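PDB 2OKX: rhamnosidase B from Bacillus sp., which hydrolyses terminal non-reducing alpha-L-rhamnose residues of alpha-L-rhamnosides, as a member of glycoside hydrolase family 78, probably with inversion of the anomeric configuration. Local coordinates for residues A[135-140]-A[152-157]; A[219-224]-A[392-397]; A[20-25]-A[131-136]; A[464-469]-A[483-488]; A[97-102]-A[141-146]. One frame throughout, in Å; residues are numbered along the deposited sequence. Where two conformers were deposited one is given.

Contact 1: A[135-140]-A[152-157]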
# COMPACT_ATOMS: atom_id res chain seq x y z
N GLY A 135 -22.79 7.49 14.78
CA GLY A 135 -22.88 8.86 15.26
C GLY A 135 -21.55 9.60 15.34
O GLY A 135 -20.56 9.06 15.83
N GLY A 136 -21.54 10.83 14.85
CA GLY A 136 -20.33 11.63 14.89
C GLY A 136 -19.33 11.42 13.77
O GLY A 136 -18.39 12.20 13.62
N GLN A 137 -19.51 10.37 12.97
CA GLN A 137 -18.60 10.11 11.86
C GLN A 137 -18.88 11.06 10.71
O GLN A 137 -19.93 10.98 10.07
CB GLN A 137 -18.73 8.66 11.40
CG GLN A 137 -17.71 8.26 10.33
CD GLN A 137 -18.26 8.38 8.92
OE1 GLN A 137 -17.55 8.75 7.99
NE2 GLN A 137 -19.53 8.03 8.76
N ARG A 138 -17.94 11.96 10.44
CA ARG A 138 -18.08 12.95 9.39
C ARG A 138 -17.76 12.39 8.01
O ARG A 138 -16.63 12.00 7.73
CB ARG A 138 -17.18 14.15 9.67
CG ARG A 138 -17.31 14.72 11.07
CD ARG A 138 -18.76 14.94 11.47
NE ARG A 138 -18.89 15.72 12.71
CZ ARG A 138 -19.99 15.78 13.45
NH1 ARG A 138 -21.08 15.12 13.09
NH2 ARG A 138 -20.00 16.52 14.55
N SER A 139 -18.77 12.38 7.13
CA SER A 139 -18.60 11.86 5.78
C SER A 139 -17.81 12.78 4.86
O SER A 139 -17.62 12.46 3.69
CB SER A 139 -19.96 11.55 5.16
OG SER A 139 -20.53 10.40 5.76
N ASN A 140 -17.36 13.92 5.37
CA ASN A 140 -16.58 14.83 4.55
C ASN A 140 -15.09 14.78 4.92
O ASN A 140 -14.31 15.62 4.48
CB ASN A 140 -17.08 16.28 4.68
CG ASN A 140 -16.85 16.87 6.06
OD1 ASN A 140 -16.64 18.07 6.20
ND2 ASN A 140 -16.90 16.03 7.08
N GLU A 152 -10.51 9.13 8.92
CA GLU A 152 -11.72 9.59 9.60
C GLU A 152 -11.63 10.75 10.58
O GLU A 152 -10.57 11.11 11.08
CB GLU A 152 -12.41 8.41 10.29
CG GLU A 152 -11.87 7.99 11.67
CD GLU A 152 -10.68 7.03 11.61
OE1 GLU A 152 -10.46 6.31 12.61
OE2 GLU A 152 -9.97 7.00 10.58
N VAL A 153 -12.80 11.35 10.80
CA VAL A 153 -12.98 12.45 11.75
C VAL A 153 -14.24 12.02 12.51
O VAL A 153 -15.32 11.92 11.93
CB VAL A 153 -13.25 13.78 11.03
CG1 VAL A 153 -13.67 14.83 12.05
CG2 VAL A 153 -11.99 14.24 10.31
N ILE A 154 -14.07 11.75 13.80
CA ILE A 154 -15.18 11.28 14.64
C ILE A 154 -15.44 12.18 15.84
O ILE A 154 -14.54 12.42 16.64
CB ILE A 154 -14.88 9.86 15.19
CG1 ILE A 154 -14.47 8.91 14.06
CG2 ILE A 154 -16.10 9.33 15.93
CD1 ILE A 154 -15.56 8.60 13.06
N ASP A 155 -16.67 12.65 15.97
CA ASP A 155 -17.03 13.49 17.11
C ASP A 155 -17.81 12.58 18.06
O ASP A 155 -19.00 12.33 17.86
CB ASP A 155 -17.90 14.67 16.66
CG ASP A 155 -18.16 15.64 17.79
OD1 ASP A 155 -18.42 16.83 17.49
OD2 ASP A 155 -18.12 15.22 18.96
N ALA A 156 -17.12 12.08 19.07
CA ALA A 156 -17.69 11.16 20.05
C ALA A 156 -18.88 11.72 20.82
O ALA A 156 -19.65 10.97 21.42
CB ALA A 156 -16.61 10.70 21.02
N ARG A 157 -19.05 13.04 20.81
CA ARG A 157 -20.18 13.64 21.52
C ARG A 157 -21.51 13.24 20.88
O ARG A 157 -22.56 13.30 21.52
CB ARG A 157 -20.03 15.16 21.52
CG ARG A 157 -18.87 15.64 22.36
CD ARG A 157 -18.63 17.12 22.18
NE ARG A 157 -18.33 17.47 20.79
CZ ARG A 157 -17.95 18.68 20.40
NH1 ARG A 157 -17.82 19.66 21.28
NH2 ARG A 157 -17.70 18.91 19.11
O HOH W 1 -15.06 10.21 9.04

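Contact 2: A[219-224]-A[392-397]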
# COMPACT_ATOMS: atom_id res chain seq x y z
N TYR A 219 -6.51 28.57 9.42
CA TYR A 219 -7.34 27.90 8.43
C TYR A 219 -6.54 26.77 7.76
O TYR A 219 -5.44 27.00 7.27
CB TYR A 219 -7.80 28.92 7.37
CG TYR A 219 -8.57 28.33 6.22
CD1 TYR A 219 -9.88 27.87 6.38
CD2 TYR A 219 -7.98 28.19 4.96
CE1 TYR A 219 -10.58 27.29 5.33
CE2 TYR A 219 -8.67 27.61 3.90
CZ TYR A 219 -9.97 27.16 4.09
OH TYR A 219 -10.64 26.56 3.06
N ALA A 220 -7.10 25.56 7.75
CA ALA A 220 -6.45 24.41 7.11
C ALA A 220 -7.56 23.52 6.56
O ALA A 220 -8.42 23.06 7.31
CB ALA A 220 -5.60 23.64 8.11
N ALA A 221 -7.54 23.28 5.26
CA ALA A 221 -8.58 22.47 4.65
C ALA A 221 -8.05 21.41 3.70
O ALA A 221 -7.02 21.60 3.05
CB ALA A 221 -9.58 23.38 3.92
N ALA A 222 -8.77 20.30 3.63
CA ALA A 222 -8.43 19.20 2.75
C ALA A 222 -9.52 19.17 1.68
O ALA A 222 -10.71 19.08 2.00
CB ALA A 222 -8.39 17.88 3.53
N LEU A 223 -9.10 19.27 0.42
CA LEU A 223 -10.04 19.28 -0.70
C LEU A 223 -9.85 18.11 -1.65
O LEU A 223 -8.72 17.78 -2.00
CB LEU A 223 -9.88 20.57 -1.51
CG LEU A 223 -9.17 21.80 -0.92
CD1 LEU A 223 -9.14 22.90 -1.97
CD2 LEU A 223 -9.87 22.28 0.33
N ASP A 224 -10.95 17.50 -2.07
CA ASP A 224 -10.87 16.41 -3.02
C ASP A 224 -11.17 17.04 -4.38
O ASP A 224 -12.30 17.01 -4.87
CB ASP A 224 -11.89 15.32 -2.70
CG ASP A 224 -11.69 14.07 -3.53
OD1 ASP A 224 -12.16 12.99 -3.11
OD2 ASP A 224 -11.07 14.16 -4.61
N TYR A 392 -15.08 18.49 1.01
CA TYR A 392 -14.37 19.57 1.69
C TYR A 392 -14.44 19.48 3.21
O TYR A 392 -15.49 19.15 3.77
CB TYR A 392 -14.97 20.90 1.25
CG TYR A 392 -14.42 22.12 1.95
CD1 TYR A 392 -13.31 22.79 1.45
CD2 TYR A 392 -15.02 22.61 3.11
CE1 TYR A 392 -12.81 23.92 2.08
CE2 TYR A 392 -14.53 23.74 3.75
CZ TYR A 392 -13.42 24.39 3.23
OH TYR A 392 -12.93 25.52 3.84
N THR A 393 -13.33 19.78 3.88
CA THR A 393 -13.29 19.78 5.34
C THR A 393 -12.20 20.67 5.91
O THR A 393 -11.10 20.75 5.36
CB THR A 393 -13.11 18.35 5.93
OG1 THR A 393 -13.26 18.42 7.35
CG2 THR A 393 -11.72 17.79 5.59
N GLU A 394 -12.52 21.36 7.00
CA GLU A 394 -11.57 22.23 7.67
C GLU A 394 -10.96 21.53 8.88
O GLU A 394 -10.23 22.12 9.67
CB GLU A 394 -12.26 23.54 8.08
CG GLU A 394 -12.38 24.53 6.92
CD GLU A 394 -13.35 25.67 7.18
OE1 GLU A 394 -13.43 26.14 8.33
OE2 GLU A 394 -14.01 26.12 6.22
N GLU A 395 -11.29 20.25 9.03
CA GLU A 395 -10.75 19.43 10.12
C GLU A 395 -9.64 18.66 9.41
O GLU A 395 -9.83 17.51 9.00
CB GLU A 395 -11.84 18.51 10.66
CG GLU A 395 -13.06 19.30 11.15
CD GLU A 395 -14.17 18.42 11.67
OE1 GLU A 395 -14.86 17.76 10.85
OE2 GLU A 395 -14.35 18.37 12.91
N ASN A 396 -8.50 19.31 9.26
CA ASN A 396 -7.36 18.78 8.53
C ASN A 396 -6.11 18.50 9.36
O ASN A 396 -5.25 19.36 9.54
CB ASN A 396 -7.04 19.77 7.40
CG ASN A 396 -5.88 19.34 6.54
OD1 ASN A 396 -5.42 18.20 6.61
ND2 ASN A 396 -5.40 20.26 5.71
N VAL A 397 -6.01 17.26 9.84
CA VAL A 397 -4.88 16.86 10.67
C VAL A 397 -3.55 16.93 9.93
O VAL A 397 -2.56 17.40 10.49
CB VAL A 397 -5.08 15.44 11.23
CG1 VAL A 397 -3.86 15.02 12.05
CG2 VAL A 397 -6.34 15.40 12.09
O HOH W 2 -9.30 24.73 9.63

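Contact 3: A[20-25]-A[131-136]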
# COMPACT_ATOMS: atom_id res chain seq x y z
N ARG A 20 -20.88 8.49 -0.02
CA ARG A 20 -19.44 8.68 0.07
C ARG A 20 -18.97 8.61 1.52
O ARG A 20 -19.57 9.21 2.41
CB ARG A 20 -19.04 10.04 -0.49
CG ARG A 20 -17.55 10.39 -0.32
CD ARG A 20 -17.33 11.89 -0.41
NE ARG A 20 -15.95 12.32 -0.22
CZ ARG A 20 -14.99 12.26 -1.15
NH1 ARG A 20 -15.26 11.76 -2.36
NH2 ARG A 20 -13.78 12.72 -0.89
N ASN A 21 -17.90 7.85 1.75
CA ASN A 21 -17.29 7.75 3.07
C ASN A 21 -18.31 7.69 4.21
O ASN A 21 -18.31 8.56 5.08
CB ASN A 21 -16.36 8.95 3.25
CG ASN A 21 -15.53 8.89 4.53
OD1 ASN A 21 -14.99 9.90 4.97
ND2 ASN A 21 -15.42 7.70 5.10
N GLU A 22 -19.17 6.68 4.21
CA GLU A 22 -20.17 6.55 5.26
C GLU A 22 -19.99 5.28 6.08
O GLU A 22 -19.89 4.19 5.53
CB GLU A 22 -21.58 6.57 4.66
CG GLU A 22 -22.69 6.40 5.70
CD GLU A 22 -24.09 6.47 5.10
OE1 GLU A 22 -24.73 5.41 4.92
OE2 GLU A 22 -24.54 7.60 4.80
N TRP A 23 -19.97 5.44 7.40
CA TRP A 23 -19.84 4.30 8.30
C TRP A 23 -21.23 4.06 8.88
O TRP A 23 -21.82 4.94 9.51
CB TRP A 23 -18.82 4.61 9.40
CG TRP A 23 -17.41 4.74 8.87
CD1 TRP A 23 -17.02 4.72 7.56
CD2 TRP A 23 -16.22 4.90 9.65
NE1 TRP A 23 -15.65 4.85 7.47
CE2 TRP A 23 -15.14 4.97 8.74
CE3 TRP A 23 -15.95 5.00 11.02
CZ2 TRP A 23 -13.81 5.13 9.16
CZ3 TRP A 23 -14.63 5.16 11.44
CH2 TRP A 23 -13.58 5.22 10.51
N ARG A 24 -21.76 2.86 8.65
CA ARG A 24 -23.10 2.52 9.12
C ARG A 24 -23.15 1.31 10.05
O ARG A 24 -22.50 0.30 9.80
CB ARG A 24 -24.00 2.29 7.90
CG ARG A 24 -25.41 1.80 8.21
CD ARG A 24 -26.25 1.81 6.93
NE ARG A 24 -26.55 3.17 6.50
CZ ARG A 24 -27.46 3.96 7.08
NH1 ARG A 24 -28.16 3.52 8.11
NH2 ARG A 24 -27.65 5.19 6.62
N CYS A 25 -23.94 1.43 11.11
CA CYS A 25 -24.10 0.37 12.11
C CYS A 25 -25.31 -0.50 11.84
O CYS A 25 -26.34 -0.03 11.36
CB CYS A 25 -24.26 0.98 13.51
SG CYS A 25 -22.95 2.12 14.01
N THR A 131 -30.65 -0.33 11.81
CA THR A 131 -29.48 0.35 11.26
C THR A 131 -29.54 1.87 11.41
O THR A 131 -30.61 2.47 11.36
CB THR A 131 -29.30 0.02 9.76
OG1 THR A 131 -28.13 0.69 9.27
CG2 THR A 131 -30.51 0.47 8.96
N GLU A 132 -28.37 2.46 11.61
CA GLU A 132 -28.20 3.91 11.77
C GLU A 132 -26.75 4.23 11.46
O GLU A 132 -25.87 3.39 11.65
CB GLU A 132 -28.51 4.35 13.21
CG GLU A 132 -29.97 4.28 13.63
CD GLU A 132 -30.85 5.30 12.92
OE1 GLU A 132 -30.52 6.50 12.95
OE2 GLU A 132 -31.88 4.89 12.34
N ARG A 133 -26.48 5.43 10.97
CA ARG A 133 -25.11 5.81 10.67
C ARG A 133 -24.36 5.90 11.99
O ARG A 133 -24.97 6.17 13.03
CB ARG A 133 -25.04 7.17 9.98
CG ARG A 133 -25.35 7.15 8.50
CD ARG A 133 -24.85 8.43 7.85
NE ARG A 133 -23.41 8.60 8.08
CZ ARG A 133 -22.73 9.71 7.80
NH1 ARG A 133 -23.35 10.75 7.27
NH2 ARG A 133 -21.44 9.77 8.05
N LEU A 134 -23.05 5.67 11.96
CA LEU A 134 -22.25 5.77 13.17
C LEU A 134 -22.29 7.23 13.58
O LEU A 134 -21.87 8.11 12.82
CB LEU A 134 -20.81 5.35 12.90
CG LEU A 134 -19.84 5.45 14.09
CD1 LEU A 134 -20.23 4.42 15.14
CD2 LEU A 134 -18.42 5.20 13.61
N GLY A 135 -22.79 7.49 14.78
CA GLY A 135 -22.88 8.86 15.26
C GLY A 135 -21.55 9.60 15.34
O GLY A 135 -20.56 9.06 15.83
N GLY A 136 -21.54 10.83 14.85
CA GLY A 136 -20.33 11.63 14.89
C GLY A 136 -19.33 11.42 13.77
O GLY A 136 -18.39 12.20 13.62
O HOH W 3 -30.92 4.53 9.20

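Contact 4: A[464-469]-A[483-488]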
# COMPACT_ATOMS: atom_id res chain seq x y z
N ASP A 464 -5.80 14.48 17.74
CA ASP A 464 -5.31 14.28 16.38
C ASP A 464 -4.20 13.25 16.32
O ASP A 464 -3.27 13.27 17.13
CB ASP A 464 -4.79 15.60 15.81
CG ASP A 464 -5.90 16.54 15.38
OD1 ASP A 464 -5.59 17.68 14.98
OD2 ASP A 464 -7.08 16.14 15.42
N ALA A 465 -4.28 12.35 15.34
CA ALA A 465 -3.29 11.31 15.16
C ALA A 465 -2.75 11.37 13.74
O ALA A 465 -3.51 11.48 12.78
CB ALA A 465 -3.90 9.94 15.43
N TYR A 466 -1.42 11.31 13.62
CA TYR A 466 -0.76 11.37 12.32
C TYR A 466 0.51 10.50 12.37
O TYR A 466 1.40 10.73 13.18
CB TYR A 466 -0.41 12.83 12.01
CG TYR A 466 0.55 13.05 10.87
CD1 TYR A 466 0.39 12.39 9.64
CD2 TYR A 466 1.61 13.95 10.99
CE1 TYR A 466 1.25 12.64 8.57
CE2 TYR A 466 2.47 14.20 9.94
CZ TYR A 466 2.29 13.55 8.73
OH TYR A 466 3.12 13.84 7.67
N GLY A 467 0.57 9.50 11.49
CA GLY A 467 1.73 8.62 11.49
C GLY A 467 2.71 8.81 10.35
O GLY A 467 2.32 8.94 9.19
N VAL A 468 4.00 8.85 10.69
CA VAL A 468 5.04 8.99 9.68
C VAL A 468 6.01 7.83 9.84
O VAL A 468 6.01 7.16 10.88
CB VAL A 468 5.80 10.34 9.79
CG1 VAL A 468 4.82 11.49 9.62
CG2 VAL A 468 6.52 10.44 11.12
N GLU A 469 6.82 7.58 8.82
CA GLU A 469 7.78 6.48 8.84
C GLU A 469 9.18 6.90 9.24
O GLU A 469 9.94 6.11 9.80
CB GLU A 469 7.91 5.86 7.45
CG GLU A 469 6.65 5.38 6.79
CD GLU A 469 6.96 4.65 5.50
OE1 GLU A 469 7.48 5.29 4.56
OE2 GLU A 469 6.69 3.44 5.42
N ASP A 483 -2.88 11.18 3.64
CA ASP A 483 -3.43 11.77 4.85
C ASP A 483 -3.52 10.62 5.85
O ASP A 483 -4.59 10.06 6.07
CB ASP A 483 -4.81 12.36 4.58
CG ASP A 483 -4.74 13.77 4.02
OD1 ASP A 483 -4.25 13.94 2.89
OD2 ASP A 483 -5.19 14.70 4.73
N ASN A 484 -2.37 10.27 6.42
CA ASN A 484 -2.24 9.16 7.37
C ASN A 484 -2.72 9.64 8.74
O ASN A 484 -1.97 9.62 9.72
CB ASN A 484 -0.77 8.76 7.44
CG ASN A 484 -0.58 7.28 7.59
OD1 ASN A 484 -1.46 6.49 7.24
ND2 ASN A 484 0.58 6.88 8.10
N THR A 485 -3.99 10.01 8.81
CA THR A 485 -4.53 10.60 10.03
C THR A 485 -5.98 10.29 10.38
O THR A 485 -6.71 9.65 9.64
CB THR A 485 -4.49 12.12 9.90
OG1 THR A 485 -5.42 12.51 8.88
CG2 THR A 485 -3.11 12.61 9.48
N PHE A 486 -6.36 10.79 11.55
CA PHE A 486 -7.72 10.73 12.04
C PHE A 486 -7.85 11.78 13.13
O PHE A 486 -6.86 12.17 13.76
CB PHE A 486 -8.13 9.32 12.54
CG PHE A 486 -7.64 8.96 13.92
CD1 PHE A 486 -6.82 7.84 14.09
CD2 PHE A 486 -8.04 9.67 15.05
CE1 PHE A 486 -6.42 7.43 15.36
CE2 PHE A 486 -7.64 9.27 16.33
CZ PHE A 486 -6.83 8.15 16.48
N ARG A 487 -9.05 12.30 13.30
CA ARG A 487 -9.31 13.27 14.35
C ARG A 487 -10.44 12.69 15.18
O ARG A 487 -11.43 12.21 14.63
CB ARG A 487 -9.73 14.63 13.80
CG ARG A 487 -10.37 15.53 14.87
CD ARG A 487 -10.43 16.98 14.44
NE ARG A 487 -9.10 17.57 14.37
CZ ARG A 487 -8.86 18.82 13.98
NH1 ARG A 487 -9.87 19.61 13.62
NH2 ARG A 487 -7.62 19.27 13.95
N TYR A 488 -10.27 12.73 16.49
CA TYR A 488 -11.27 12.22 17.41
C TYR A 488 -11.60 13.36 18.37
O TYR A 488 -10.70 13.95 18.97
CB TYR A 488 -10.68 11.04 18.20
CG TYR A 488 -11.61 10.46 19.24
CD1 TYR A 488 -12.47 9.41 18.93
CD2 TYR A 488 -11.62 10.96 20.54
CE1 TYR A 488 -13.32 8.86 19.89
CE2 TYR A 488 -12.47 10.43 21.51
CZ TYR A 488 -13.31 9.38 21.18
OH TYR A 488 -14.14 8.86 22.14

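Contact 5: A[97-102]-A[141-146]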
# COMPACT_ATOMS: atom_id res chain seq x y z
N PHE A 97 -17.09 3.07 1.09
CA PHE A 97 -16.31 4.14 0.49
C PHE A 97 -17.08 5.02 -0.49
O PHE A 97 -16.95 6.24 -0.47
CB PHE A 97 -15.07 3.56 -0.21
CG PHE A 97 -14.18 2.74 0.69
CD1 PHE A 97 -13.96 3.13 2.01
CD2 PHE A 97 -13.54 1.61 0.21
CE1 PHE A 97 -13.10 2.39 2.84
CE2 PHE A 97 -12.68 0.87 1.03
CZ PHE A 97 -12.46 1.26 2.34
N GLY A 98 -17.88 4.39 -1.34
CA GLY A 98 -18.64 5.14 -2.33
C GLY A 98 -17.73 5.71 -3.40
O GLY A 98 -18.15 6.53 -4.22
N VAL A 99 -16.48 5.27 -3.39
CA VAL A 99 -15.47 5.74 -4.34
C VAL A 99 -14.53 4.57 -4.62
O VAL A 99 -14.12 3.86 -3.70
CB VAL A 99 -14.65 6.91 -3.75
CG1 VAL A 99 -13.56 7.33 -4.72
CG2 VAL A 99 -15.57 8.08 -3.45
N SER A 100 -14.19 4.37 -5.89
CA SER A 100 -13.28 3.28 -6.25
C SER A 100 -11.84 3.61 -5.87
O SER A 100 -11.47 4.78 -5.80
CB SER A 100 -13.35 2.99 -7.75
OG SER A 100 -14.63 2.52 -8.15
N ASN A 101 -11.03 2.58 -5.61
CA ASN A 101 -9.62 2.77 -5.30
C ASN A 101 -8.80 1.59 -5.82
O ASN A 101 -9.30 0.81 -6.63
CB ASN A 101 -9.38 3.00 -3.79
CG ASN A 101 -9.90 1.87 -2.91
OD1 ASN A 101 -9.71 0.69 -3.21
ND2 ASN A 101 -10.55 2.23 -1.81
N PHE A 102 -7.55 1.45 -5.38
CA PHE A 102 -6.68 0.38 -5.85
C PHE A 102 -6.93 -1.00 -5.24
O PHE A 102 -6.23 -1.96 -5.59
CB PHE A 102 -5.20 0.75 -5.63
CG PHE A 102 -4.70 1.89 -6.48
CD1 PHE A 102 -5.56 2.89 -6.92
CD2 PHE A 102 -3.34 2.03 -6.73
CE1 PHE A 102 -5.07 4.02 -7.60
CE2 PHE A 102 -2.83 3.14 -7.40
CZ PHE A 102 -3.70 4.14 -7.84
N SER A 141 -14.70 13.78 5.72
CA SER A 141 -13.31 13.66 6.13
C SER A 141 -12.41 13.46 4.90
O SER A 141 -12.88 13.05 3.84
CB SER A 141 -13.14 12.50 7.13
OG SER A 141 -13.36 11.25 6.53
N PRO A 142 -11.11 13.75 5.04
CA PRO A 142 -10.16 13.61 3.92
C PRO A 142 -10.05 12.25 3.26
O PRO A 142 -10.10 11.20 3.91
CB PRO A 142 -8.83 14.04 4.54
CG PRO A 142 -9.23 14.94 5.66
CD PRO A 142 -10.41 14.21 6.25
N ARG A 143 -9.89 12.26 1.93
CA ARG A 143 -9.67 11.04 1.19
C ARG A 143 -8.25 10.72 1.64
O ARG A 143 -7.39 11.61 1.67
CB ARG A 143 -9.71 11.31 -0.32
CG ARG A 143 -9.35 10.11 -1.19
CD ARG A 143 -10.37 9.00 -1.10
NE ARG A 143 -9.86 7.76 -1.69
CZ ARG A 143 -9.71 7.55 -3.00
NH1 ARG A 143 -10.06 8.48 -3.88
NH2 ARG A 143 -9.19 6.41 -3.43
N MET A 144 -8.00 9.48 2.00
CA MET A 144 -6.68 9.09 2.49
C MET A 144 -5.58 9.18 1.44
O MET A 144 -4.54 9.78 1.67
CB MET A 144 -6.75 7.67 3.05
CG MET A 144 -5.54 7.24 3.87
SD MET A 144 -5.94 5.74 4.76
CE MET A 144 -4.28 5.08 5.13
N ALA A 145 -5.82 8.56 0.29
CA ALA A 145 -4.85 8.56 -0.80
C ALA A 145 -5.54 8.07 -2.06
O ALA A 145 -6.63 7.49 -1.99
CB ALA A 145 -3.68 7.63 -0.45
N CYS A 146 -4.92 8.30 -3.21
CA CYS A 146 -5.53 7.85 -4.45
C CYS A 146 -5.72 6.34 -4.43
O CYS A 146 -6.62 5.81 -5.09
CB CYS A 146 -4.66 8.25 -5.66
SG CYS A 146 -3.02 7.49 -5.75
O HOH W 4 -10.31 6.97 -6.51

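Contact 1: A[135-140]-A[152-157]
The guanidinium of Arg138 and the carboxylate of Asp155 meet with their planes 81° apart, almost perpendicular, and Arg138 NH2 forms a salt bridge of 3.4 Å with Asp155 OD1. The backbones here join in a single beta bridge between Gln137 and Ile154, where a loop of the N-terminal domain comes alongside strand 153-155. Arg157 treats the same carboxylate quite differently: it lies with Asp155 CG at the edge of its guanidinium, in plane, and grips side-on, NH2 to OD1 and NE to OD2. The backbone N of Arg157 also reaches OD2, closing an Asx turn, so that Asp155 holds two arginines while it bends the chain at the end of strand 153-155. Arg138 has a second carboxylate partner in Glu158.

Two bonds frame the bridge: Asp155 N to Gly136 O, 2.9 Å, and a nearly straight one from Arg138 N to Val153 O, 3.0 Å. Gly136 comes so close here that its CA makes a CA-H...O contact with Asp155 O. Along its other edge strand 153-155 pairs in parallel with strand 485-489. The Arg138 chain, bent at chi2 (-48°), crosses the Val153 side chain at about a right angle, with Arg138 CG 3.8 Å from Val153 CG1. Ile154 reaches across with CD1, which sits 3.5 Å from Gln137 CG.

Contact 2: A[219-224]-A[392-397]
Ala222 and Thr393 form an antiparallel hydrogen-bonded pair: Ala222 N gives to Thr393 O at 2.9 Å, and Thr393 N returns a longer bond to Ala222 O at 3.3 Å. Leu223 and Tyr392 are the adjoining non-hydrogen-bonded pair. After Thr393 the strand gives way to an ST turn, in which Thr393 OG1 accepts from Glu395 N. Water 2 then takes over the bridging, accepting from Ala220 N and donating to Glu394 O.

Among the polar side chains, the two tyrosines approach from opposite directions. Both carry CG opposite the backbone N (chi1 175° in each), and their hydroxyls meet, each at the edge of the other ring. Tyr219 OH donates to Tyr392 OH at 2.6 Å, and Tyr392 OH donates to Glu394 OE2 at 2.7 Å. This hydrogen-bonded chain runs from phenol through phenol to carboxylate. The Glu394 side chain crosses that of Tyr219 at about a right angle, with CG oblique to the ring and OE2 at its edge. Asn396 ND2 bonds to His315 ND1.

Apolar contacts fill in around it. Leu223 runs beside Tyr392, pointing the same way, with Leu223 CD2 3.7 Å from Tyr392 CD1, while Ala221 CB meets Tyr392 CE1 at 3.8 Å. On the face shared by Ala222 and Thr393, Ala222 CB touches Thr393 CG2.

Strand 392-393 is one of the two outermost strands of a five-stranded antiparallel sheet, with strand 219-223 between it and strand 314-320. Asp224 N-caps helix 225-229, and Asn396 N-caps helix 397-402.

Contact 3: A[20-25]-A[131-136]
Arg24 and Arg133 cross at about a right angle, their guanidinium planes 56° apart, and Arg133 CG lies over one face of the Arg24 guanidinium; Arg133 has two conformers, and this holds for the one described. Glu22 is a partner of both. Its OE1 accepts from Arg24 NE at 3.3 Å, from above the carboxylate plane, while OE2 forms a long salt bridge with Arg133 NE in that conformer, with no N-H pointing at the oxygen. The Arg24 chain is extended to CD and then turns at chi3 (-70°), which brings NH1 to Thr131 OG1 at 3.1 Å, in the guanidinium plane. Thr131 OG1 in turn donates to Cys25 O at 2.8 Å; this carbonyl also takes Glu132 N, from the opposite face of its plane.

Trp23 and Leu134 lie side by side, pointing the same way, with Leu134 CD2 at the indole edge, 3.6 Å from Trp23 CE3. Leu134 CD1 meets Cys25 SG at 3.7 Å. A very straight bond, Leu134 N to Trp23 O (2.8 Å), extends the pairing beyond Cys25 and Glu132, whose backbones bond both ways.

Trp12 adds a cation-pi contact to Arg24. Antiparallel strands 22-31 and 130-133 are neighbours within a seven-stranded sheet, consistent with the beta-sandwich of galactose-binding-like domains.

Contact 4: A[464-469]-A[483-488]
Asp464 and Ala465 lose the most surface here, 72 Å² each, in an antiparallel strand pair of the concanavalin-like domain, where strand 462-472 runs beside strand 485-489. Asp464 points the same way as its cross-strand partner Arg487, and the carboxylate and guanidinium planes are 2° apart, nearly coplanar. The grip is side-on: Arg487 NE meets Asp464 OD2 at 2.7 Å and Arg487 NH2 meets Asp464 OD1 at 2.8 Å, both on syn lone pairs. Arg487 gets there by bending at chi3 (-69°). OD1 also forms a salt bridge with Arg513, so two arginines would probably help keep this buried carboxylate ionised.

Ala465 pairs with Phe486. Its CB sits over one face of the ring, 3.6 Å from the centroid, in a CH-pi contact. With Phe486 CG between the backbone N and the carbonyl carbon (chi1 79°), the ring approaches Ala465 and its face meets CB. The backbones of the two residues bond in both directions.

Asn484, third in buried surface, is the centre of an inverse gamma turn leading into strand 485-489. Its carbonyl accepts from Gly467 N and also lies at the Tyr466 ring edge, while Asn484 ND2 donates to Gly467 O at 2.9 Å, arriving from above the carbonyl plane.

Contact 5: A[97-102]-A[141-146]
Neither backbone is helix or strand, and the two loops draw closest at Asn101 and Cys146, whose CA atoms are 6.6 Å apart. Arg143 spans the gap. Its chain starts extended, then bends at chi2 (67°) to bring the guanidinium up against residues 99-101. Val99 CG1 lies over one face of that group, 3.8 Å from Arg143 NH1, and Asn101 CB comes within 3.4 Å of Arg143 NH2 from an oblique direction. Water 4 supplies a polar link, donating to Ser100 O at 2.6 Å and accepting from Arg143 NH1 at 3.0 Å. On its own side of the contact Arg143 NH2 bonds to Gln148 O, which helps to fix the buried charged group.

Farther along, the ring of Phe102 comes up to Cys146. Phe102 CZ is 4.0 Å from Cys146 SG in an oblique sulfur-aromatic contact, while Phe102 CE1 approaches Cys146 O at 3.5 Å. The rings of His310 and Trp622 also meet Phe102, so that it packs among aromatics from distant parts of the chain.

Both loops lie in the N-terminal domain. Trp622 belongs to the six-hairpin glycosidase domain, the catalytic (alpha/alpha)6-barrel of this family, so through Phe102 this loop pair borders the barrel.

Overall arrangement
From the N terminus, contact 3 opens at 20-25 and closes at 131-136, drawing strand 130-133 against strand 22-31. Contact 5 opens inside that span, at 97-102, and closes beyond it at 141-146, so the two cross. Contact 1 begins on Gly135 and Gly136, where contact 3 ends, and folds the loop back on strand 153-155; contact 5 crosses it too. Contact 2 then closes a long excursion, 219-224 to 392-397, and contact 4 a short one, 464-469 to 483-488. Ile154 N to Arg487 O joins contacts 1 and 4, from the N-terminal domain to the concanavalin-like domain, Asp483 N to Met144 O joins 4 and 5, and Asp224 with Arg20 ties 2 to 3.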